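Local coordinates for flagellar protein (Xanthomonas campestris pv. campestris, PDB 3C12), which is probably required for flagellar hook formation as a hook-capping scaffold, and is represented here by its C-terminal part, with Ig-like and Tudor-like domains, at residues A[13-18]-A[30-35]; A[68-73]-A[78-83]; A[87-92]-A[101-106]; A[120-123]-A[127-130]. All blocks are in the same frame, centred on the assembly; numbering follows the deposited sequence.

Interaction 1: A[13-18]-A[30-35]; sequences NVLVPS and KGVVAA
L15 and V32 meet across strands 13-17 and 29-35 of the antiparallel FlgD sheet, the latter strand in the Ig-like family region. Both strands pair with strand 98-115 but not with each other, and their touching parts diverge by 41°. The backbones stay apart, with the CA atoms of L15 and G31 7.3 Å from each other, so side chains make the whole contact. Its tight part is apolar: one methyl of L15, CD2, reaches one methyl of V32, CG2, at 3.7 Å, the two side chains crossing at about a right angle. V32 offers this branch because CG1 stands anti to the carbonyl carbon (chi1 -64°), which leaves CG2 between the backbone N and the carbonyl carbon. Both residues are buried; E65 and S67 of strand 64-70 pack on V32, while D106, R136 and S138 lie against L15. The other side is loose and polar, and K30 there is exposed. N13 also crosses the K30 side chain at about a right angle, but the two ends are not bonded. Instead they turn to one carboxylate on strand 98-115: N13 ND2 hydrogen-bonds D106 OD1, to which K30 adds a long, weak ion pair. That shared acceptor probably explains how an amide and an ammonium group can come this near each other, and the lysine bends at chi4 to leave its NZ 4.2 Å from N13 ND2.

Interaction 2: A[68-73]-A[78-83]; sequences FAWDGT and NRMAAG
M80 comes to W70 at the rim of the indole: its CG lies near the ring plane, 4.0 Å from W70 CZ2, and the two side chains cross at about a right angle. One face of the same ring is covered by G72, whose CA sits 3.4 Å above the plane of W70, over its centre. With CG anti to the backbone N (chi1 179°), the indole swings under the turn that follows, where W70 NE1 gives a bond to T73 O, 2.6 Å away and almost in the ring plane. Ring rotation is thereby fixed from an edge and a face, while Y85 adds an edge-to-face ring contact. R79 bends at chi2 and brings its guanidinium back over the turn, with G72 O over one face and D71 O met obliquely; the latter pair is too poorly angled to be a hydrogen bond. R79 NH2 is held instead by D24 O. M80 N donates to G72 O in the carbonyl plane, at 2.9 Å and nearly straight (165°), and the backbones of T73 and R79 form a single beta bridge. T73 CG2 rests against R79 CA at 3.7 Å. D71 OD1 accepts from T73 N at 3.0 Å, on the anti side of the carboxylate. This is an Asx turn, placed where strand 64-70 ends and the chain loops back toward strand 83-93 in the Ig-like domain.

Interaction 3: A[87-92]-A[101-106]; sequences ITATQT and LATYVD
The flat peptide group at A89 is met from above its carbonyl plane: L101 N lies 35° out of it, at 3.0 Å from A89 O, with the N-H pointing nearly straight at the oxygen (167°). Beside this bond the Q91 side chain crosses L101 at a slant, its CB, which points toward L101, touching L101 CD1 at 3.6 Å. Further along, the methyl CG2 of T103 faces two residues of strand 83-93, A89 through CB at 3.8 Å and I87 through CD1 at 4.1 Å. Its place anti to the carbonyl carbon (chi1 37°) leaves the T103 hydroxyl for polar partners. A water donates to I87 O at 3.0 Å and to T103 OG1 at 2.6 Å, bridging the strands where these two oxygens are 4.0 Å apart, and T103 OG1 also bonds S18 O. V33 of strand 29-35 packs on A89, L101 and T103, and F43 of strand 39-46 covers I87 and A89. Around the outer side, A102 touches P17 of the second subunit. The hairpin of strands 83-93 and 98-115 is therefore joined unevenly here: a direct backbone bond gives way to water as the strands part, with apolar groups packed in the interior, which suggests that along these residues apolar burial and one water do much of what ladder bonds would do.

Interaction 4: A[120-123]-A[127-130]; sequences YLNL and GTSP
S129, Y120 and L123 lose the most surface in this pairing of strands 120-123 and 127-130. S129 and L123 project to the same side of the sheet as L121, and L123 CD1 lies against S129 CB at 3.4 Å. The leucine's CG stands anti to its carbonyl carbon (chi1 -51°), which directs its methyl branch toward the neighbouring strand. V14 and V16 of strand 13-17 and V109 of strand 98-115 close over L123, making this the buried side. On the other side, Y120 swings its ring across P130, CE2 reaching P130 CB at 3.6 Å; the ring meets the proline obliquely, with T128 CG2 beside it. The Y120 hydroxyl leaves the pair and bonds D117 O, and N122 ND2 likewise turns to S111 and T113 of strand 98-115. Backbone bonds lock the register. L121 N gives to S129 O at 2.7 Å, almost straight (173°), and S129 N returns to L121 O at 3.0 Å. L123 and G127 form the second hydrogen-bonded pair, L123 N giving to G127 O by a bent bond and G127 N giving to L123 O at 2.9 Å. With 151° between the strand directions and three residues linking them, this is a twisted antiparallel beta hairpin, one apolar side and one more polar, within the FlgD Tudor-like family region.

How the interactions relate
Interaction 3 is the buried contact of the set, with four of its five touching residues buried, while 1, 2 and 4 each mix buried and solvent-facing residues. Strand 98-115 is the common element: it supplies one side of interaction 3, borders interaction 1, and neighbours strand 118-123 of interaction 4. D106 and V33 tie interactions 1 and 3 together, and both contacts touch the second subunit. Interaction 2 joins the set through F68, which lies beside G31, V32 and I87; it stays about 10 Å from interaction 4 at the nearest atoms. Chemically, ladder bonding dominates 4, turn and ring contacts 2, one backbone bond, a bridging water and apolar packing 3, and side chains alone 1.

Interaction 1: A[13-18]-A[30-35]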
# COMPACT_ATOMS: atom_id res chain seq x y z
N ASN A 13 -8.01 9.22 14.72
CA ASN A 13 -7.59 8.06 13.93
C ASN A 13 -7.36 8.46 12.49
O ASN A 13 -8.02 9.35 11.97
CB ASN A 13 -8.64 6.94 14.00
CG ASN A 13 -8.42 6.02 15.19
OD1 ASN A 13 -8.29 6.46 16.32
ND2 ASN A 13 -8.39 4.72 14.93
N VAL A 14 -6.40 7.81 11.86
CA VAL A 14 -6.08 8.11 10.48
C VAL A 14 -5.98 6.85 9.65
O VAL A 14 -5.85 5.74 10.18
CB VAL A 14 -4.74 8.87 10.36
CG1 VAL A 14 -4.84 10.22 11.05
CG2 VAL A 14 -3.61 8.04 10.96
N LEU A 15 -6.08 7.02 8.34
CA LEU A 15 -5.97 5.92 7.42
C LEU A 15 -4.72 6.15 6.62
O LEU A 15 -4.59 7.15 5.92
CB LEU A 15 -7.19 5.87 6.49
CG LEU A 15 -8.36 5.00 6.96
CD1 LEU A 15 -8.79 5.42 8.35
CD2 LEU A 15 -9.50 5.13 5.98
N VAL A 16 -3.78 5.23 6.74
CA VAL A 16 -2.53 5.32 6.02
C VAL A 16 -2.25 4.02 5.29
O VAL A 16 -2.67 2.95 5.72
CB VAL A 16 -1.36 5.61 6.99
CG1 VAL A 16 -1.54 6.97 7.62
CG2 VAL A 16 -1.31 4.54 8.07
N PRO A 17 -1.56 4.11 4.15
CA PRO A 17 -1.22 2.93 3.35
C PRO A 17 -0.26 2.07 4.16
O PRO A 17 0.82 2.53 4.53
CB PRO A 17 -0.55 3.53 2.12
CG PRO A 17 -1.20 4.86 2.00
CD PRO A 17 -1.23 5.34 3.42
N SER A 18 -0.65 0.83 4.44
CA SER A 18 0.21 -0.06 5.21
C SER A 18 0.12 -1.49 4.71
O SER A 18 -0.97 -1.96 4.39
CB SER A 18 -0.18 0.00 6.69
OG SER A 18 0.71 -0.75 7.49
N LYS A 30 -8.44 -2.78 12.00
CA LYS A 30 -9.37 -2.51 10.92
C LYS A 30 -8.73 -1.62 9.86
O LYS A 30 -7.69 -1.00 10.10
CB LYS A 30 -10.64 -1.85 11.45
CG LYS A 30 -10.45 -0.48 12.09
CD LYS A 30 -11.79 0.16 12.45
CE LYS A 30 -11.63 1.53 13.10
NZ LYS A 30 -10.98 1.46 14.44
N GLY A 31 -9.36 -1.56 8.70
CA GLY A 31 -8.85 -0.75 7.61
C GLY A 31 -9.79 -0.82 6.43
O GLY A 31 -10.91 -1.32 6.55
N VAL A 32 -9.32 -0.34 5.28
CA VAL A 32 -10.14 -0.34 4.08
C VAL A 32 -9.31 -0.51 2.82
O VAL A 32 -8.11 -0.31 2.82
CB VAL A 32 -10.93 0.96 3.94
CG1 VAL A 32 -11.91 1.10 5.08
CG2 VAL A 32 -9.99 2.13 3.91
N VAL A 33 -10.00 -0.86 1.75
CA VAL A 33 -9.39 -1.06 0.45
C VAL A 33 -10.36 -0.56 -0.61
O VAL A 33 -11.58 -0.60 -0.41
CB VAL A 33 -9.10 -2.54 0.20
CG1 VAL A 33 -8.71 -2.75 -1.24
CG2 VAL A 33 -7.98 -3.01 1.11
N ALA A 34 -9.84 -0.09 -1.73
CA ALA A 34 -10.70 0.41 -2.79
C ALA A 34 -10.92 -0.62 -3.88
O ALA A 34 -10.06 -0.84 -4.72
CB ALA A 34 -10.10 1.67 -3.37
N ALA A 35 -12.10 -1.24 -3.85
CA ALA A 35 -12.50 -2.25 -4.84
C ALA A 35 -12.81 -1.57 -6.16
O ALA A 35 -13.51 -0.57 -6.20
CB ALA A 35 -13.73 -3.00 -4.35

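Interaction 2: A[68-73]-A[78-83]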
# COMPACT_ATOMS: atom_id res chain seq x y z
N PHE A 68 -12.45 -3.80 6.18
CA PHE A 68 -12.06 -5.12 6.67
C PHE A 68 -11.78 -5.02 8.16
O PHE A 68 -11.48 -3.94 8.67
CB PHE A 68 -10.81 -5.62 5.93
CG PHE A 68 -9.53 -4.92 6.32
CD1 PHE A 68 -8.91 -5.19 7.53
CD2 PHE A 68 -8.96 -3.98 5.47
CE1 PHE A 68 -7.74 -4.54 7.89
CE2 PHE A 68 -7.78 -3.33 5.82
CZ PHE A 68 -7.18 -3.61 7.03
N ALA A 69 -11.87 -6.14 8.86
CA ALA A 69 -11.62 -6.16 10.29
C ALA A 69 -11.15 -7.53 10.76
O ALA A 69 -11.82 -8.53 10.53
CB ALA A 69 -12.87 -5.74 11.05
N TRP A 70 -10.00 -7.56 11.42
CA TRP A 70 -9.46 -8.80 11.94
C TRP A 70 -9.59 -8.76 13.45
O TRP A 70 -9.21 -7.78 14.08
CB TRP A 70 -7.99 -8.97 11.53
CG TRP A 70 -7.37 -10.22 12.07
CD1 TRP A 70 -7.95 -11.45 12.15
CD2 TRP A 70 -6.05 -10.36 12.60
NE1 TRP A 70 -7.07 -12.35 12.70
CE2 TRP A 70 -5.90 -11.71 12.98
CE3 TRP A 70 -4.97 -9.49 12.79
CZ2 TRP A 70 -4.72 -12.21 13.54
CZ3 TRP A 70 -3.80 -9.98 13.35
CH2 TRP A 70 -3.68 -11.33 13.71
N ASP A 71 -10.15 -9.83 14.01
CA ASP A 71 -10.36 -9.94 15.44
C ASP A 71 -9.10 -10.35 16.20
O ASP A 71 -9.12 -10.49 17.42
CB ASP A 71 -11.48 -10.95 15.74
CG ASP A 71 -11.33 -12.21 14.94
OD1 ASP A 71 -10.18 -12.64 14.72
OD2 ASP A 71 -12.36 -12.79 14.54
N GLY A 72 -8.00 -10.54 15.49
CA GLY A 72 -6.76 -10.90 16.15
C GLY A 72 -6.60 -12.37 16.46
O GLY A 72 -5.78 -12.75 17.30
N THR A 73 -7.38 -13.20 15.79
CA THR A 73 -7.30 -14.64 16.00
C THR A 73 -6.96 -15.34 14.69
O THR A 73 -7.21 -14.80 13.61
CB THR A 73 -8.63 -15.20 16.54
OG1 THR A 73 -9.71 -14.72 15.73
CG2 THR A 73 -8.85 -14.77 17.98
N ASN A 78 -7.56 -19.22 17.51
CA ASN A 78 -6.55 -18.82 18.49
C ASN A 78 -6.15 -17.34 18.46
O ASN A 78 -5.84 -16.77 17.40
CB ASN A 78 -5.29 -19.67 18.32
CG ASN A 78 -5.50 -21.13 18.68
OD1 ASN A 78 -4.59 -21.95 18.54
ND2 ASN A 78 -6.71 -21.47 19.15
N ARG A 79 -6.13 -16.73 19.64
CA ARG A 79 -5.72 -15.34 19.80
C ARG A 79 -4.21 -15.26 19.53
O ARG A 79 -3.41 -15.91 20.22
CB ARG A 79 -6.00 -14.87 21.22
CG ARG A 79 -5.51 -13.49 21.51
CD ARG A 79 -6.33 -12.47 20.75
NE ARG A 79 -5.63 -11.19 20.69
CZ ARG A 79 -6.17 -10.06 20.27
NH1 ARG A 79 -7.44 -10.04 19.86
NH2 ARG A 79 -5.44 -8.94 20.25
N MET A 80 -3.82 -14.51 18.51
CA MET A 80 -2.41 -14.37 18.16
C MET A 80 -1.74 -13.34 19.07
O MET A 80 -2.43 -12.52 19.69
CB MET A 80 -2.26 -13.96 16.70
CG MET A 80 -2.82 -14.97 15.72
SD MET A 80 -1.96 -16.50 15.84
CE MET A 80 -0.54 -16.15 14.99
N ALA A 81 -0.42 -13.40 19.16
CA ALA A 81 0.35 -12.48 20.00
C ALA A 81 0.25 -11.04 19.52
O ALA A 81 0.06 -10.77 18.33
CB ALA A 81 1.81 -12.90 20.03
N ALA A 82 0.36 -10.10 20.45
CA ALA A 82 0.32 -8.69 20.10
C ALA A 82 1.52 -8.47 19.19
O ALA A 82 2.55 -9.15 19.31
CB ALA A 82 0.42 -7.83 21.35
N GLY A 83 1.39 -7.52 18.26
CA GLY A 83 2.47 -7.24 17.34
C GLY A 83 1.96 -6.87 15.95
O GLY A 83 0.76 -6.71 15.73

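Interaction 3: A[87-92]-A[101-106]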
# COMPACT_ATOMS: atom_id res chain seq x y z
N ILE A 87 -0.57 -7.93 5.86
CA ILE A 87 -1.89 -8.09 5.27
C ILE A 87 -1.89 -7.87 3.77
O ILE A 87 -1.35 -6.89 3.26
CB ILE A 87 -2.95 -7.16 5.92
CG1 ILE A 87 -4.29 -7.38 5.22
CG2 ILE A 87 -2.52 -5.70 5.81
CD1 ILE A 87 -5.37 -6.45 5.65
N THR A 88 -2.50 -8.81 3.06
CA THR A 88 -2.60 -8.74 1.61
C THR A 88 -4.07 -8.82 1.20
O THR A 88 -4.84 -9.60 1.75
CB THR A 88 -1.82 -9.89 0.97
OG1 THR A 88 -0.43 -9.72 1.27
CG2 THR A 88 -2.01 -9.90 -0.54
N ALA A 89 -4.45 -8.00 0.24
CA ALA A 89 -5.83 -7.98 -0.21
C ALA A 89 -5.92 -8.32 -1.67
O ALA A 89 -5.24 -7.73 -2.51
CB ALA A 89 -6.45 -6.63 0.04
N THR A 90 -6.77 -9.29 -1.98
CA THR A 90 -6.98 -9.70 -3.35
C THR A 90 -8.44 -9.64 -3.71
O THR A 90 -9.30 -10.20 -3.03
CB THR A 90 -6.50 -11.11 -3.59
OG1 THR A 90 -5.18 -11.26 -3.06
CG2 THR A 90 -6.51 -11.42 -5.09
N GLN A 91 -8.70 -8.95 -4.81
CA GLN A 91 -10.05 -8.78 -5.30
C GLN A 91 -10.33 -9.84 -6.35
O GLN A 91 -9.45 -10.27 -7.09
CB GLN A 91 -10.20 -7.39 -5.92
CG GLN A 91 -11.62 -7.02 -6.30
CD GLN A 91 -11.66 -5.94 -7.35
OE1 GLN A 91 -11.40 -6.20 -8.52
NE2 GLN A 91 -11.97 -4.71 -6.95
N THR A 92 -11.59 -10.25 -6.40
CA THR A 92 -12.08 -11.22 -7.35
C THR A 92 -13.42 -10.64 -7.79
O THR A 92 -14.32 -10.48 -6.97
CB THR A 92 -12.33 -12.59 -6.70
OG1 THR A 92 -11.10 -13.12 -6.19
CG2 THR A 92 -12.92 -13.55 -7.71
N LEU A 101 -5.14 -5.37 -4.34
CA LEU A 101 -5.55 -4.00 -4.02
C LEU A 101 -4.69 -3.44 -2.89
O LEU A 101 -4.24 -4.19 -2.03
CB LEU A 101 -7.01 -3.97 -3.60
CG LEU A 101 -8.07 -4.63 -4.49
CD1 LEU A 101 -9.38 -4.65 -3.73
CD2 LEU A 101 -8.22 -3.88 -5.82
N ALA A 102 -4.48 -2.12 -2.90
CA ALA A 102 -3.69 -1.45 -1.88
C ALA A 102 -4.46 -1.40 -0.57
O ALA A 102 -5.64 -1.07 -0.55
CB ALA A 102 -3.35 -0.05 -2.32
N THR A 103 -3.78 -1.72 0.52
CA THR A 103 -4.42 -1.71 1.83
C THR A 103 -4.14 -0.44 2.61
O THR A 103 -3.01 0.05 2.64
CB THR A 103 -3.97 -2.92 2.67
OG1 THR A 103 -2.58 -3.18 2.42
CG2 THR A 103 -4.77 -4.15 2.32
N TYR A 104 -5.18 0.10 3.24
CA TYR A 104 -5.06 1.30 4.06
C TYR A 104 -5.50 0.93 5.45
O TYR A 104 -6.63 0.49 5.66
CB TYR A 104 -5.93 2.45 3.53
CG TYR A 104 -5.60 2.83 2.10
CD1 TYR A 104 -6.05 2.05 1.03
CD2 TYR A 104 -4.77 3.92 1.82
CE1 TYR A 104 -5.68 2.34 -0.28
CE2 TYR A 104 -4.39 4.22 0.51
CZ TYR A 104 -4.84 3.42 -0.54
OH TYR A 104 -4.45 3.66 -1.85
N VAL A 105 -4.59 1.08 6.40
CA VAL A 105 -4.88 0.72 7.77
C VAL A 105 -5.30 1.88 8.63
O VAL A 105 -4.76 2.99 8.51
CB VAL A 105 -3.66 0.07 8.41
CG1 VAL A 105 -3.96 -0.31 9.84
CG2 VAL A 105 -3.24 -1.13 7.61
N ASP A 106 -6.27 1.62 9.50
CA ASP A 106 -6.73 2.63 10.42
C ASP A 106 -5.96 2.50 11.73
O ASP A 106 -5.85 1.40 12.28
CB ASP A 106 -8.22 2.50 10.69
CG ASP A 106 -8.72 3.53 11.69
OD1 ASP A 106 -8.45 3.35 12.91
OD2 ASP A 106 -9.36 4.52 11.27
O HOH W 1 -0.86 -4.70 1.25

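Interaction 4: A[120-123]-A[127-130]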
# COMPACT_ATOMS: atom_id res chain seq x y z
N TYR A 120 6.11 14.24 11.98
CA TYR A 120 5.75 12.83 11.93
C TYR A 120 4.68 12.43 12.93
O TYR A 120 4.59 12.97 14.02
CB TYR A 120 6.99 11.97 12.17
CG TYR A 120 7.99 12.13 11.06
CD1 TYR A 120 8.82 13.26 11.00
CD2 TYR A 120 8.02 11.22 9.99
CE1 TYR A 120 9.65 13.49 9.89
CE2 TYR A 120 8.84 11.44 8.88
CZ TYR A 120 9.65 12.58 8.83
OH TYR A 120 10.42 12.83 7.71
N LEU A 121 3.84 11.48 12.52
CA LEU A 121 2.78 11.00 13.39
C LEU A 121 3.26 9.71 14.01
O LEU A 121 3.88 8.88 13.35
CB LEU A 121 1.51 10.70 12.59
CG LEU A 121 1.05 11.69 11.53
CD1 LEU A 121 -0.40 11.39 11.19
CD2 LEU A 121 1.19 13.11 12.04
N ASN A 122 2.97 9.56 15.30
CA ASN A 122 3.36 8.37 16.02
C ASN A 122 2.09 7.56 16.16
O ASN A 122 1.25 7.82 17.02
CB ASN A 122 3.95 8.76 17.37
CG ASN A 122 5.05 9.78 17.23
OD1 ASN A 122 6.02 9.57 16.49
ND2 ASN A 122 4.92 10.92 17.91
N LEU A 123 1.96 6.60 15.25
CA LEU A 123 0.79 5.74 15.17
C LEU A 123 0.90 4.56 16.12
O LEU A 123 1.88 3.81 16.09
CB LEU A 123 0.62 5.26 13.74
CG LEU A 123 0.65 6.41 12.73
CD1 LEU A 123 0.61 5.83 11.33
CD2 LEU A 123 -0.53 7.36 12.96
N GLY A 127 3.58 2.40 14.24
CA GLY A 127 4.86 3.07 14.34
C GLY A 127 4.84 4.50 13.83
O GLY A 127 3.97 5.30 14.17
N THR A 128 5.80 4.81 12.98
CA THR A 128 5.90 6.16 12.46
C THR A 128 5.31 6.37 11.08
O THR A 128 5.27 5.47 10.25
CB THR A 128 7.37 6.62 12.44
OG1 THR A 128 7.55 7.62 13.45
CG2 THR A 128 7.78 7.17 11.05
N SER A 129 4.87 7.60 10.85
CA SER A 129 4.31 7.94 9.58
C SER A 129 4.43 9.42 9.30
O SER A 129 4.03 10.24 10.11
CB SER A 129 2.84 7.54 9.49
OG SER A 129 2.31 7.95 8.24
N PRO A 130 4.98 9.77 8.14
CA PRO A 130 5.11 11.18 7.82
C PRO A 130 3.73 11.77 7.49
O PRO A 130 2.91 11.15 6.79
CB PRO A 130 6.04 11.17 6.61
CG PRO A 130 5.72 9.86 5.96
CD PRO A 130 5.67 8.93 7.14